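Local coordinates for protein acetyltransferase of GNAT family (Staphylococcus aureus subsp. aureus Mu50, PDB 3D8P) that probably transfers an acetyl group from acetyl-coenzyme A to an acceptor that is not identified, as GNAT-family acetyltransferases do, at residues Phe20-Gln25 / Asp36-Leu41; Glu15-Phe20 / Val66-Leu71; Ile6-Arg11 / Gln54-Ile59; Met84-Gly89 / Lys97-Lys102. One frame throughout, in Å; residues are numbered along the deposited sequence.

Contact 1. Residues Phe20-Gln25 / Asp36-Leu41; sequences FILSIQ and DDQPDL. With CA (calcium ion), chain C.
Gln25 and Gln38 meet amide to amide and exchange two hydrogen bonds. Gln25 NE2 donates to Gln38 OE1 at 2.8 Å, nearly straight. Gln38 NE2 donates back to Gln25 OE1 at 2.9 Å, in the carbonyl plane and on a lone pair. The two amide planes are 34° apart, so the pair is twisted. Both chains are extended beyond CG, which lets the amides meet from opposite directions. Lys83 NZ also bonds Gln38 OE1, and Gln38 NE2 also bonds Asp34 O. Beside this buried pair, Leu22 CD2 lies 3.4 Å from Gln38 NE2. Ile21 and Leu41 meet tip to tip, CD1 to CD2 at 4.1 Å. The other end is exposed. There Asp36 OD1 binds the calcium ion at 2.7 Å, and Asp37 binds it with both OD1 and OD2, each at 2.9 Å. Asp34 completes the protein part of the site. The contact fastens the loop between the first two helices to the first one, a connection that belongs to the N-terminal half of the GNAT fold.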
loop_
_atom_site.group_PDB
_atom_site.type_symbol
_atom_site.label_atom_id
_atom_site.label_comp_id
_atom_site.label_asym_id
_atom_site.label_seq_id
_atom_site.Cartn_x
_atom_site.Cartn_y
_atom_site.Cartn_z
ATOM N N PHE A 20 -12.209 -4.002 5.498
ATOM C CA PHE A 20 -12.010 -2.713 4.820
ATOM C C PHE A 20 -11.465 -2.906 3.414
ATOM O O PHE A 20 -12.024 -2.422 2.449
ATOM C CB PHE A 20 -11.050 -1.836 5.650
ATOM C CG PHE A 20 -10.689 -0.521 5.013
ATOM C CD1 PHE A 20 -11.534 0.569 5.113
ATOM C CD2 PHE A 20 -9.493 -0.366 4.339
ATOM C CE1 PHE A 20 -11.191 1.772 4.542
ATOM C CE2 PHE A 20 -9.151 0.842 3.767
ATOM C CZ PHE A 20 -9.995 1.909 3.876
ATOM N N ILE A 21 -10.354 -3.613 3.299
ATOM C CA ILE A 21 -9.742 -3.853 2.011
ATOM C C ILE A 21 -10.714 -4.630 1.089
ATOM O O ILE A 21 -10.988 -4.202 -0.035
ATOM C CB ILE A 21 -8.372 -4.558 2.207
ATOM C CG1 ILE A 21 -7.390 -3.577 2.867
ATOM C CG2 ILE A 21 -7.838 -5.055 0.894
ATOM C CD1 ILE A 21 -5.947 -4.075 3.065
ATOM N N LEU A 22 -11.259 -5.742 1.580
ATOM C CA LEU A 22 -12.179 -6.567 0.807
ATOM C C LEU A 22 -13.445 -5.861 0.324
ATOM O O LEU A 22 -13.915 -6.156 -0.773
ATOM C CB LEU A 22 -12.599 -7.814 1.606
ATOM C CG LEU A 22 -11.596 -8.960 1.772
ATOM C CD1 LEU A 22 -12.164 -10.036 2.745
ATOM C CD2 LEU A 22 -11.252 -9.555 0.424
ATOM N N SER A 23 -14.021 -4.972 1.134
ATOM C CA SER A 23 -15.226 -4.228 0.714
ATOM C C SER A 23 -14.906 -3.301 -0.464
ATOM O O SER A 23 -15.674 -3.228 -1.413
ATOM C CB SER A 23 -15.853 -3.424 1.874
ATOM O OG SER A 23 -15.013 -2.328 2.252
ATOM N N ILE A 24 -13.770 -2.606 -0.399
ATOM C CA ILE A 24 -13.317 -1.753 -1.504
ATOM C C ILE A 24 -13.031 -2.569 -2.781
ATOM O O ILE A 24 -13.531 -2.241 -3.862
ATOM C CB ILE A 24 -12.045 -0.935 -1.092
ATOM C CG1 ILE A 24 -12.369 0.035 0.065
ATOM C CG2 ILE A 24 -11.482 -0.149 -2.304
ATOM C CD1 ILE A 24 -11.147 0.785 0.585
ATOM N N GLN A 25 -12.198 -3.599 -2.651
ATOM C CA GLN A 25 -11.824 -4.484 -3.767
ATOM C C GLN A 25 -13.018 -5.126 -4.469
ATOM O O GLN A 25 -13.126 -5.077 -5.710
ATOM C CB GLN A 25 -10.943 -5.635 -3.269
ATOM C CG GLN A 25 -9.505 -5.306 -3.024
ATOM C CD GLN A 25 -8.780 -6.428 -2.293
ATOM O OE1 GLN A 25 -9.407 -7.271 -1.653
ATOM N NE2 GLN A 25 -7.461 -6.432 -2.368
ATOM N N ASP A 36 -8.941 -15.501 0.831
ATOM C CA ASP A 36 -7.955 -16.571 0.713
ATOM C C ASP A 36 -6.972 -16.369 -0.449
ATOM O O ASP A 36 -6.046 -17.169 -0.587
ATOM C CB ASP A 36 -8.616 -17.979 0.763
ATOM C CG ASP A 36 -9.513 -18.282 -0.448
ATOM O OD1 ASP A 36 -9.300 -17.670 -1.508
ATOM O OD2 ASP A 36 -10.420 -19.150 -0.345
ATOM N N ASP A 37 -7.154 -15.307 -1.244
ATOM C CA ASP A 37 -6.169 -14.890 -2.245
ATOM C C ASP A 37 -5.118 -13.979 -1.629
ATOM O O ASP A 37 -4.113 -13.669 -2.269
ATOM C CB ASP A 37 -6.843 -14.133 -3.400
ATOM C CG ASP A 37 -7.785 -15.012 -4.212
ATOM O OD1 ASP A 37 -7.415 -16.171 -4.498
ATOM O OD2 ASP A 37 -8.893 -14.552 -4.579
ATOM N N GLN A 38 -5.321 -13.565 -0.375
ATOM C CA GLN A 38 -4.474 -12.541 0.235
ATOM C C GLN A 38 -3.972 -12.968 1.603
ATOM O O GLN A 38 -4.213 -12.278 2.593
ATOM C CB GLN A 38 -5.272 -11.243 0.335
ATOM C CG GLN A 38 -5.987 -10.895 -0.988
ATOM C CD GLN A 38 -6.747 -9.594 -0.938
ATOM O OE1 GLN A 38 -6.157 -8.519 -1.011
ATOM N NE2 GLN A 38 -8.066 -9.687 -0.846
ATOM N N PRO A 39 -3.240 -14.100 1.658
ATOM C CA PRO A 39 -2.725 -14.594 2.938
ATOM C C PRO A 39 -1.839 -13.615 3.713
ATOM O O PRO A 39 -1.784 -13.715 4.923
ATOM C CB PRO A 39 -1.944 -15.860 2.541
ATOM C CG PRO A 39 -1.691 -15.713 1.023
ATOM C CD PRO A 39 -2.864 -14.982 0.522
ATOM N N ASP A 40 -1.145 -12.690 3.050
ATOM C CA ASP A 40 -0.297 -11.722 3.764
ATOM C C ASP A 40 -1.095 -10.954 4.790
ATOM O O ASP A 40 -0.567 -10.642 5.845
ATOM C CB ASP A 40 0.443 -10.731 2.832
ATOM C CG ASP A 40 -0.490 -9.997 1.878
ATOM O OD1 ASP A 40 -1.232 -10.689 1.149
ATOM O OD2 ASP A 40 -0.430 -8.738 1.826
ATOM N N LEU A 41 -2.370 -10.693 4.498
ATOM C CA LEU A 41 -3.245 -9.999 5.440
ATOM C C LEU A 41 -3.564 -10.806 6.717
ATOM O O LEU A 41 -3.979 -10.236 7.706
ATOM C CB LEU A 41 -4.543 -9.571 4.754
ATOM C CG LEU A 41 -4.468 -8.628 3.563
ATOM C CD1 LEU A 41 -5.893 -8.319 3.054
ATOM C CD2 LEU A 41 -3.678 -7.354 3.927
HETATM CA CA CA C . -10.058 -17.135 -3.997
#

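Contact 2. Residues Glu15-Phe20 / Val66-Leu71; sequences EELIEF and VGTIGL
Phe20 points from helix 14-28 toward Val66 to Thr68, and the end of Leu17 comes in beside it. This is helix-on-sheet packing in the GNAT fold, where the first helix lies across the central sheet. The local axes are 10.0 Å apart at closest and run almost at right angles, at 97°. Leu17 holds CG anti to the backbone nitrogen, with chi1 178°, and Phe20 has the same first rotamer. This carries the branched end of Leu17 nearer to the strand than its CB bond alone would suggest. Its CD1 is the atom that approaches Thr68 CG2, but the modelled distance is too short to be trusted, and that approach is doubtful. Thr68 CG2 faces the helix and meets the Phe20 ring. The Thr68 chi1 of 63° sets OG1 between the backbone nitrogen and the carbonyl carbon, with CG2 beside the nitrogen. The hydroxyl is thus spent on a hydrogen bond to Lys83 O in the next strand, while the methyl packs on the helix. The Phe20 ring and this methyl pass side by side, with Phe20 CE2 3.9 Å from Thr68 CG2. Val66 and Gly67 together stand opposite the single residue Ala58, a classic beta bulge. The ring of Phe20 reaches this bulge obliquely: its CZ is 3.6 Å from Val66 O and 3.9 Å from Gly67 N.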
loop_
_atom_site.group_PDB
_atom_site.type_symbol
_atom_site.label_atom_id
_atom_site.label_comp_id
_atom_site.label_asym_id
_atom_site.label_seq_id
_atom_site.Cartn_x
_atom_site.Cartn_y
_atom_site.Cartn_z
ATOM N N GLU A 15 -9.137 -7.976 11.796
ATOM C CA GLU A 15 -10.407 -8.257 11.129
ATOM C C GLU A 15 -11.010 -7.010 10.445
ATOM O O GLU A 15 -11.568 -7.104 9.343
ATOM C CB GLU A 15 -11.396 -8.923 12.108
ATOM C CG GLU A 15 -10.959 -10.340 12.557
ATOM C CD GLU A 15 -10.813 -11.318 11.384
ATOM O OE1 GLU A 15 -11.470 -11.097 10.355
ATOM O OE2 GLU A 15 -10.024 -12.281 11.469
ATOM N N GLU A 16 -10.882 -5.858 11.097
ATOM C CA GLU A 16 -11.317 -4.599 10.515
ATOM C C GLU A 16 -10.571 -4.291 9.216
ATOM O O GLU A 16 -11.192 -3.891 8.228
ATOM C CB GLU A 16 -11.153 -3.429 11.500
ATOM C CG GLU A 16 -11.862 -2.155 11.001
ATOM C CD GLU A 16 -11.630 -0.929 11.861
ATOM O OE1 GLU A 16 -11.189 -1.059 13.012
ATOM O OE2 GLU A 16 -11.913 0.183 11.382
ATOM N N LEU A 17 -9.250 -4.493 9.230
ATOM C CA LEU A 17 -8.400 -4.242 8.073
ATOM C C LEU A 17 -8.810 -5.090 6.892
ATOM O O LEU A 17 -8.999 -4.595 5.799
ATOM C CB LEU A 17 -6.940 -4.535 8.403
ATOM C CG LEU A 17 -5.942 -4.344 7.246
ATOM C CD1 LEU A 17 -6.022 -2.933 6.776
ATOM C CD2 LEU A 17 -4.506 -4.667 7.631
ATOM N N ILE A 18 -8.947 -6.389 7.128
ATOM C CA ILE A 18 -9.395 -7.316 6.095
ATOM C C ILE A 18 -10.782 -6.956 5.518
ATOM O O ILE A 18 -10.938 -6.920 4.289
ATOM C CB ILE A 18 -9.357 -8.759 6.592
ATOM C CG1 ILE A 18 -7.898 -9.161 6.868
ATOM C CG2 ILE A 18 -9.966 -9.693 5.545
ATOM C CD1 ILE A 18 -7.754 -10.415 7.706
ATOM N N GLU A 19 -11.773 -6.669 6.361
ATOM C CA GLU A 19 -13.091 -6.244 5.859
ATOM C C GLU A 19 -13.069 -4.930 5.076
ATOM O O GLU A 19 -13.830 -4.764 4.118
ATOM C CB GLU A 19 -14.098 -6.104 6.980
ATOM C CG GLU A 19 -15.507 -5.797 6.468
ATOM N N PHE A 20 -12.209 -4.002 5.498
ATOM C CA PHE A 20 -12.010 -2.713 4.820
ATOM C C PHE A 20 -11.465 -2.906 3.414
ATOM O O PHE A 20 -12.024 -2.422 2.449
ATOM C CB PHE A 20 -11.050 -1.836 5.650
ATOM C CG PHE A 20 -10.689 -0.521 5.013
ATOM C CD1 PHE A 20 -11.534 0.569 5.113
ATOM C CD2 PHE A 20 -9.493 -0.366 4.339
ATOM C CE1 PHE A 20 -11.191 1.772 4.542
ATOM C CE2 PHE A 20 -9.151 0.842 3.767
ATOM C CZ PHE A 20 -9.995 1.909 3.876
ATOM N N VAL A 66 -9.588 4.367 7.983
ATOM C CA VAL A 66 -10.095 5.082 6.815
ATOM C C VAL A 66 -9.064 5.020 5.657
ATOM O O VAL A 66 -9.354 5.438 4.548
ATOM C CB VAL A 66 -10.572 6.555 7.140
ATOM C CG1 VAL A 66 -11.716 6.555 8.159
ATOM C CG2 VAL A 66 -9.426 7.454 7.588
ATOM N N GLY A 67 -7.880 4.457 5.920
ATOM C CA GLY A 67 -6.880 4.260 4.925
ATOM C C GLY A 67 -5.792 3.281 5.354
ATOM O O GLY A 67 -5.549 3.056 6.561
ATOM N N THR A 68 -5.123 2.701 4.360
ATOM C CA THR A 68 -4.077 1.723 4.611
ATOM C C THR A 68 -2.929 1.886 3.633
ATOM O O THR A 68 -3.109 2.397 2.513
ATOM C CB THR A 68 -4.612 0.238 4.492
ATOM O OG1 THR A 68 -5.052 -0.010 3.159
ATOM C CG2 THR A 68 -5.773 -0.040 5.482
ATOM N N ILE A 69 -1.752 1.430 4.047
ATOM C CA ILE A 69 -0.595 1.402 3.136
ATOM C C ILE A 69 0.440 0.451 3.707
ATOM O O ILE A 69 0.764 0.520 4.873
ATOM C CB ILE A 69 0.017 2.828 2.895
ATOM C CG1 ILE A 69 0.802 2.891 1.585
ATOM C CG2 ILE A 69 0.905 3.263 4.072
ATOM C CD1 ILE A 69 1.323 4.294 1.269
ATOM N N GLY A 70 0.935 -0.439 2.867
ATOM C CA GLY A 70 1.975 -1.386 3.233
ATOM C C GLY A 70 3.227 -1.226 2.379
ATOM O O GLY A 70 3.182 -0.688 1.274
ATOM N N LEU A 71 4.346 -1.697 2.910
ATOM C CA LEU A 71 5.598 -1.714 2.186
ATOM C C LEU A 71 6.341 -2.981 2.519
ATOM O O LEU A 71 6.495 -3.336 3.718
ATOM C CB LEU A 71 6.493 -0.518 2.557
ATOM C CG LEU A 71 7.752 -0.337 1.689
ATOM C CD1 LEU A 71 7.501 0.566 0.484
ATOM C CD2 LEU A 71 8.922 0.183 2.461
#

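Contact 3. Residues Ile6-Arg11 / Gln54-Ile59; sequences IIEYNR and QFWLAI. With ACT (acetate ion), chain D.
Ile7 and Leu57 are a hydrogen-bonded antiparallel pair. Ile7 N donates to Leu57 O at 2.9 Å, and Leu57 N donates to Ile7 O at 2.7 Å. Tyr9 N continues the ladder to Phe55 O at 2.9 Å. Ile6 and Ala58 form a non-hydrogen-bonded pair, with Ile6 CD1 3.6 Å from Ala58 CB. On the other face, Ile7 chi1 of 59° sets CG1 between the backbone N and carbonyl carbon. Ile7 CD1 meets Ile59 CD1 at 3.7 Å, the side chains crossing at about a right angle. Strand 5-8 is the outermost strand of the GNAT sheet at this end, beside strand 54-59. Further out, Trp56 NE1 donates to Gln54 OE1 at 2.9 Å, in the ring plane and on a lone pair, which helps to hold the indole's rotation. Water 1 lies 3.3 Å above the centre of one Trp56 face, while Lys102 makes a cation-pi contact on the opposite face. The same water bridges Glu8 OE2 and Phe55 N. Leu17 of helix 14-28 packs on Tyr9, Phe55 and Leu57.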
loop_
_atom_site.group_PDB
_atom_site.type_symbol
_atom_site.label_atom_id
_atom_site.label_comp_id
_atom_site.label_asym_id
_atom_site.label_seq_id
_atom_site.Cartn_x
_atom_site.Cartn_y
_atom_site.Cartn_z
ATOM N N ILE A 6 -2.168 8.947 11.625
ATOM C CA ILE A 6 -1.511 7.785 11.025
ATOM C C ILE A 6 -0.841 7.012 12.159
ATOM O O ILE A 6 -0.067 7.574 12.906
ATOM C CB ILE A 6 -0.441 8.151 9.930
ATOM C CG1 ILE A 6 -0.995 9.088 8.858
ATOM C CG2 ILE A 6 0.115 6.907 9.247
ATOM C CD1 ILE A 6 -2.120 8.551 8.081
ATOM N N ILE A 7 -1.155 5.725 12.268
ATOM C CA ILE A 7 -0.559 4.849 13.259
ATOM C C ILE A 7 -0.017 3.593 12.584
ATOM O O ILE A 7 -0.370 3.268 11.448
ATOM C CB ILE A 7 -1.575 4.421 14.342
ATOM C CG1 ILE A 7 -2.782 3.695 13.701
ATOM C CG2 ILE A 7 -1.972 5.652 15.192
ATOM C CD1 ILE A 7 -3.669 2.955 14.672
ATOM N N GLU A 8 0.863 2.893 13.279
ATOM C CA GLU A 8 1.321 1.622 12.803
ATOM C C GLU A 8 0.196 0.628 13.054
ATOM O O GLU A 8 -0.564 0.742 14.033
ATOM C CB GLU A 8 2.583 1.181 13.534
ATOM C CG GLU A 8 3.226 -0.062 12.901
ATOM C CD GLU A 8 4.627 -0.348 13.426
ATOM O OE1 GLU A 8 4.752 -0.865 14.562
ATOM O OE2 GLU A 8 5.602 -0.099 12.677
ATOM N N TYR A 9 0.069 -0.333 12.149
ATOM C CA TYR A 9 -0.865 -1.428 12.335
ATOM C C TYR A 9 -0.542 -2.131 13.661
ATOM O O TYR A 9 0.625 -2.291 14.005
ATOM C CB TYR A 9 -0.724 -2.421 11.181
ATOM C CG TYR A 9 -1.411 -3.759 11.413
ATOM C CD1 TYR A 9 -2.736 -3.950 11.034
ATOM C CD2 TYR A 9 -0.736 -4.825 12.001
ATOM C CE1 TYR A 9 -3.376 -5.142 11.247
ATOM C CE2 TYR A 9 -1.374 -6.028 12.227
ATOM C CZ TYR A 9 -2.692 -6.179 11.825
ATOM O OH TYR A 9 -3.347 -7.360 12.027
ATOM N N ASN A 10 -1.582 -2.512 14.403
ATOM C CA ASN A 10 -1.425 -3.450 15.509
ATOM C C ASN A 10 -2.478 -4.559 15.307
ATOM O O ASN A 10 -3.420 -4.360 14.510
ATOM C CB ASN A 10 -1.421 -2.770 16.890
ATOM C CG ASN A 10 -2.786 -2.296 17.323
ATOM O OD1 ASN A 10 -3.682 -3.097 17.523
ATOM N ND2 ASN A 10 -2.927 -0.987 17.541
ATOM N N ARG A 11 -2.274 -5.713 15.958
ATOM C CA ARG A 11 -3.106 -6.930 15.782
ATOM C C ARG A 11 -4.588 -6.783 16.068
ATOM O O ARG A 11 -5.386 -7.575 15.579
ATOM C CB ARG A 11 -2.583 -8.084 16.652
ATOM C CG ARG A 11 -1.211 -8.557 16.221
ATOM C CD ARG A 11 -0.900 -9.956 16.746
ATOM N NE ARG A 11 -0.879 -10.041 18.202
ATOM C CZ ARG A 11 0.130 -9.635 18.977
ATOM N NH1 ARG A 11 1.193 -9.042 18.451
ATOM N NH2 ARG A 11 0.063 -9.798 20.293
ATOM N N GLN A 54 6.767 -2.103 6.415
ATOM C CA GLN A 54 5.901 -1.147 7.086
ATOM C C GLN A 54 4.436 -1.468 6.829
ATOM O O GLN A 54 4.076 -2.037 5.825
ATOM C CB GLN A 54 6.144 0.266 6.545
ATOM C CG GLN A 54 7.552 0.827 6.727
ATOM C CD GLN A 54 7.795 2.066 5.878
ATOM O OE1 GLN A 54 7.005 2.989 5.889
ATOM N NE2 GLN A 54 8.893 2.075 5.125
ATOM N N PHE A 55 3.588 -1.114 7.777
ATOM C CA PHE A 55 2.157 -1.119 7.541
ATOM C C PHE A 55 1.537 -0.059 8.451
ATOM O O PHE A 55 1.613 -0.139 9.693
ATOM C CB PHE A 55 1.522 -2.512 7.698
ATOM C CG PHE A 55 0.305 -2.676 6.866
ATOM C CD1 PHE A 55 -0.852 -1.962 7.169
ATOM C CD2 PHE A 55 0.319 -3.462 5.734
ATOM C CE1 PHE A 55 -1.978 -2.068 6.396
ATOM C CE2 PHE A 55 -0.809 -3.579 4.953
ATOM C CZ PHE A 55 -1.965 -2.881 5.280
ATOM N N TRP A 56 0.960 0.957 7.805
ATOM C CA TRP A 56 0.385 2.116 8.472
ATOM C C TRP A 56 -1.112 2.189 8.218
ATOM O O TRP A 56 -1.606 1.768 7.160
ATOM C CB TRP A 56 1.041 3.409 7.974
ATOM C CG TRP A 56 2.539 3.442 8.094
ATOM C CD1 TRP A 56 3.447 3.281 7.072
ATOM C CD2 TRP A 56 3.313 3.646 9.287
ATOM N NE1 TRP A 56 4.726 3.365 7.561
ATOM C CE2 TRP A 56 4.678 3.591 8.913
ATOM C CE3 TRP A 56 2.989 3.882 10.631
ATOM C CZ2 TRP A 56 5.712 3.763 9.830
ATOM C CZ3 TRP A 56 4.007 4.043 11.542
ATOM C CH2 TRP A 56 5.362 3.971 11.138
ATOM N N LEU A 57 -1.829 2.700 9.211
ATOM C CA LEU A 57 -3.265 2.910 9.111
ATOM C C LEU A 57 -3.571 4.375 9.307
ATOM O O LEU A 57 -3.047 5.005 10.222
ATOM C CB LEU A 57 -4.010 2.132 10.201
ATOM C CG LEU A 57 -3.713 0.642 10.290
ATOM C CD1 LEU A 57 -4.469 0.034 11.442
ATOM C CD2 LEU A 57 -4.049 -0.058 8.963
ATOM N N ALA A 58 -4.430 4.910 8.450
ATOM C CA ALA A 58 -5.009 6.226 8.659
ATOM C C ALA A 58 -6.299 5.929 9.406
ATOM O O ALA A 58 -7.106 5.086 8.963
ATOM C CB ALA A 58 -5.281 6.917 7.352
ATOM N N ILE A 59 -6.478 6.592 10.554
ATOM C CA ILE A 59 -7.619 6.354 11.396
ATOM C C ILE A 59 -8.337 7.665 11.734
ATOM O O ILE A 59 -7.732 8.731 11.814
ATOM C CB ILE A 59 -7.209 5.573 12.692
ATOM C CG1 ILE A 59 -6.250 6.399 13.563
ATOM C CG2 ILE A 59 -6.580 4.209 12.336
ATOM C CD1 ILE A 59 -6.012 5.820 14.978
HETATM C C ACT D . -1.566 -10.393 12.817
HETATM O O ACT D . -0.370 -10.035 12.643
HETATM O OXT ACT D . -2.397 -9.454 12.804
HETATM C CH3 ACT D . -2.002 -11.830 13.028
HETATM O O HOH W 1 4.954 0.375 9.837
#

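Contact 4. Residues Met84-Gly89 / Lys97-Lys102; sequences MFVDKG and KKLLDK. With EDO (1,2-ethanediol), chain F; EDO (1,2-ethanediol), chain G; ACT (acetate ion), chain E.
Met84 O accepts from O1 of the chain F ethanediol at 2.8 Å. That O1 also lies over one face of the Phe85 ring, offset toward the rim. Met84 N donates to O2 of the chain G ethanediol at 2.9 Å, and Val86 N to an acetate OXT at 3.3 Å. Across the contact, the selenomethionine Met84 carries the packing. Its chain is fully extended, with chi1 -171° and chi2 180°, which takes CE out to Leu99 CB at 4.1 Å. Val86 CG2 reaches Leu99 CD1 more loosely, at 4.4 Å. Strand 78-86 and helix 95-109 open a beta-alpha-beta unit that continues into strand 114-119. In GNAT relatives this strand and the start of this helix hold acetyl-coenzyme A. The ethanediols and acetate, probably from the crystallisation liquor, lie where such a cleft would be expected. Beyond the strand, Asp87 OD1 accepts from Gly89 N at 2.8 Å in an Asx turn. Within the helix, Lys97 NZ forms a salt bridge with Asp101 OD1 at 2.8 Å.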
loop_
_atom_site.group_PDB
_atom_site.type_symbol
_atom_site.label_atom_id
_atom_site.label_comp_id
_atom_site.label_asym_id
_atom_site.label_seq_id
_atom_site.Cartn_x
_atom_site.Cartn_y
_atom_site.Cartn_z
HETATM N N MSE A 84 -2.528 -0.230 -0.690
HETATM C CA MSE A 84 -2.893 1.159 -0.475
HETATM C C MSE A 84 -4.368 1.377 -0.827
HETATM O O MSE A 84 -4.793 1.136 -1.948
HETATM C CB MSE A 84 -2.016 2.132 -1.242
HETATM C CG MSE A 84 -2.317 3.560 -0.785
HETATM SE SE MSE A 84 -1.258 4.858 -1.683
HETATM C CE MSE A 84 -1.791 6.318 -0.571
ATOM N N PHE A 85 -5.134 1.796 0.166
ATOM C CA PHE A 85 -6.579 1.970 0.052
ATOM C C PHE A 85 -7.012 3.151 0.905
ATOM O O PHE A 85 -6.424 3.395 1.949
ATOM C CB PHE A 85 -7.322 0.723 0.514
ATOM C CG PHE A 85 -7.180 -0.430 -0.398
ATOM C CD1 PHE A 85 -7.998 -0.554 -1.519
ATOM C CD2 PHE A 85 -6.245 -1.411 -0.148
ATOM C CE1 PHE A 85 -7.871 -1.630 -2.391
ATOM C CE2 PHE A 85 -6.099 -2.483 -1.038
ATOM C CZ PHE A 85 -6.914 -2.582 -2.151
ATOM N N VAL A 86 -8.040 3.870 0.451
ATOM C CA VAL A 86 -8.584 5.020 1.159
ATOM C C VAL A 86 -10.081 4.939 1.048
ATOM O O VAL A 86 -10.617 4.693 -0.013
ATOM C CB VAL A 86 -8.072 6.368 0.584
ATOM C CG1 VAL A 86 -8.792 7.578 1.252
ATOM C CG2 VAL A 86 -6.558 6.469 0.751
ATOM N N ASP A 87 -10.759 5.114 2.168
ATOM C CA ASP A 87 -12.209 5.111 2.197
ATOM C C ASP A 87 -12.741 6.123 1.154
ATOM O O ASP A 87 -12.211 7.230 1.035
ATOM C CB ASP A 87 -12.666 5.453 3.613
ATOM C CG ASP A 87 -14.135 5.218 3.822
ATOM O OD1 ASP A 87 -14.943 5.894 3.159
ATOM O OD2 ASP A 87 -14.479 4.362 4.667
ATOM N N LYS A 88 -13.770 5.715 0.396
ATOM C CA LYS A 88 -14.381 6.557 -0.651
ATOM C C LYS A 88 -14.868 7.875 -0.059
ATOM O O LYS A 88 -14.669 8.931 -0.637
ATOM C CB LYS A 88 -15.538 5.829 -1.355
ATOM N N GLY A 89 -15.473 7.808 1.124
ATOM C CA GLY A 89 -15.968 9.003 1.820
ATOM C C GLY A 89 -14.891 9.932 2.375
ATOM O O GLY A 89 -15.231 10.948 2.978
ATOM N N LYS A 97 -1.939 10.916 0.250
ATOM C CA LYS A 97 -0.686 11.684 0.306
ATOM C C LYS A 97 -0.007 11.518 1.661
ATOM O O LYS A 97 1.189 11.214 1.709
ATOM C CB LYS A 97 -0.972 13.169 0.010
ATOM C CG LYS A 97 0.212 14.143 0.135
ATOM C CD LYS A 97 1.233 13.981 -0.981
ATOM C CE LYS A 97 2.179 15.185 -1.074
ATOM N NZ LYS A 97 3.319 15.069 -0.127
ATOM N N LYS A 98 -0.775 11.699 2.745
ATOM C CA LYS A 98 -0.268 11.551 4.109
ATOM C C LYS A 98 0.273 10.138 4.391
ATOM O O LYS A 98 1.313 9.983 5.050
ATOM C CB LYS A 98 -1.351 11.916 5.134
ATOM C CG LYS A 98 -1.721 13.394 5.154
ATOM N N LEU A 99 -0.444 9.118 3.915
ATOM C CA LEU A 99 0.027 7.731 4.022
ATOM C C LEU A 99 1.348 7.553 3.277
ATOM O O LEU A 99 2.321 7.056 3.849
ATOM C CB LEU A 99 -1.018 6.738 3.482
ATOM C CG LEU A 99 -2.208 6.490 4.417
ATOM C CD1 LEU A 99 -3.321 5.800 3.678
ATOM C CD2 LEU A 99 -1.788 5.704 5.662
ATOM N N LEU A 100 1.392 7.988 2.018
ATOM C CA LEU A 100 2.601 7.887 1.209
ATOM C C LEU A 100 3.788 8.616 1.823
ATOM O O LEU A 100 4.884 8.078 1.904
ATOM C CB LEU A 100 2.343 8.428 -0.197
ATOM C CG LEU A 100 3.422 8.230 -1.263
ATOM C CD1 LEU A 100 3.829 6.765 -1.337
ATOM C CD2 LEU A 100 2.920 8.778 -2.623
ATOM N N ASP A 101 3.560 9.850 2.244
ATOM C CA ASP A 101 4.576 10.652 2.930
ATOM C C ASP A 101 5.188 9.929 4.135
ATOM O O ASP A 101 6.402 10.032 4.379
ATOM C CB ASP A 101 3.953 11.980 3.407
ATOM C CG ASP A 101 3.715 12.983 2.262
ATOM O OD1 ASP A 101 4.276 12.812 1.153
ATOM O OD2 ASP A 101 2.979 13.971 2.495
ATOM N N LYS A 102 4.342 9.213 4.887
ATOM C CA LYS A 102 4.783 8.453 6.051
ATOM C C LYS A 102 5.714 7.346 5.627
ATOM O O LYS A 102 6.730 7.096 6.263
ATOM C CB LYS A 102 3.583 7.861 6.786
ATOM C CG LYS A 102 3.910 7.124 8.086
ATOM C CD LYS A 102 4.568 8.022 9.097
ATOM C CE LYS A 102 4.640 7.366 10.440
ATOM N NZ LYS A 102 5.420 8.179 11.398
HETATM C C1 EDO F . -4.992 -0.210 -4.835
HETATM O O1 EDO F . -4.084 -0.743 -3.854
HETATM C C2 EDO F . -4.331 0.893 -5.642
HETATM O O2 EDO F . -3.287 0.355 -6.476
HETATM C C1 EDO G . 0.286 -1.011 -4.826
HETATM O O1 EDO G . -0.486 -2.165 -5.125
HETATM C C2 EDO G . -0.194 -0.352 -3.549
HETATM O O2 EDO G . -1.557 -0.707 -3.392
HETATM C C ACT E . -8.287 2.885 -3.813
HETATM O O ACT E . -7.735 3.147 -4.922
HETATM O OXT ACT E . -7.970 3.549 -2.791
HETATM C CH3 ACT E . -9.311 1.810 -3.705
#

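Contacts 2, 3 and 4 all reach one sheet. Contacts 2 and 3 have centres 8 Å apart and are tied by a probable backbone hydrogen bond from Val66 N to Ala58 O, 2.8 Å. Contacts 2 and 4 are joined likewise, Thr68 N to Phe85 O at 2.8 Å. Contact 1 shares Phe20 with contact 2. It also packs on contact 4, with Ile24 CG2 3.6 Å from Phe85 CD1, though their centres are about 16 Å apart. Contacts 3 and 4 touch where Trp56 CH2 lies 3.5 Å from Lys102 CE. The probable acetyl-coenzyme A cleft lies at contact 4. The calcium ion, at the exposed end of contact 1, is 17.5 Å from ethanediol (chain F) O1.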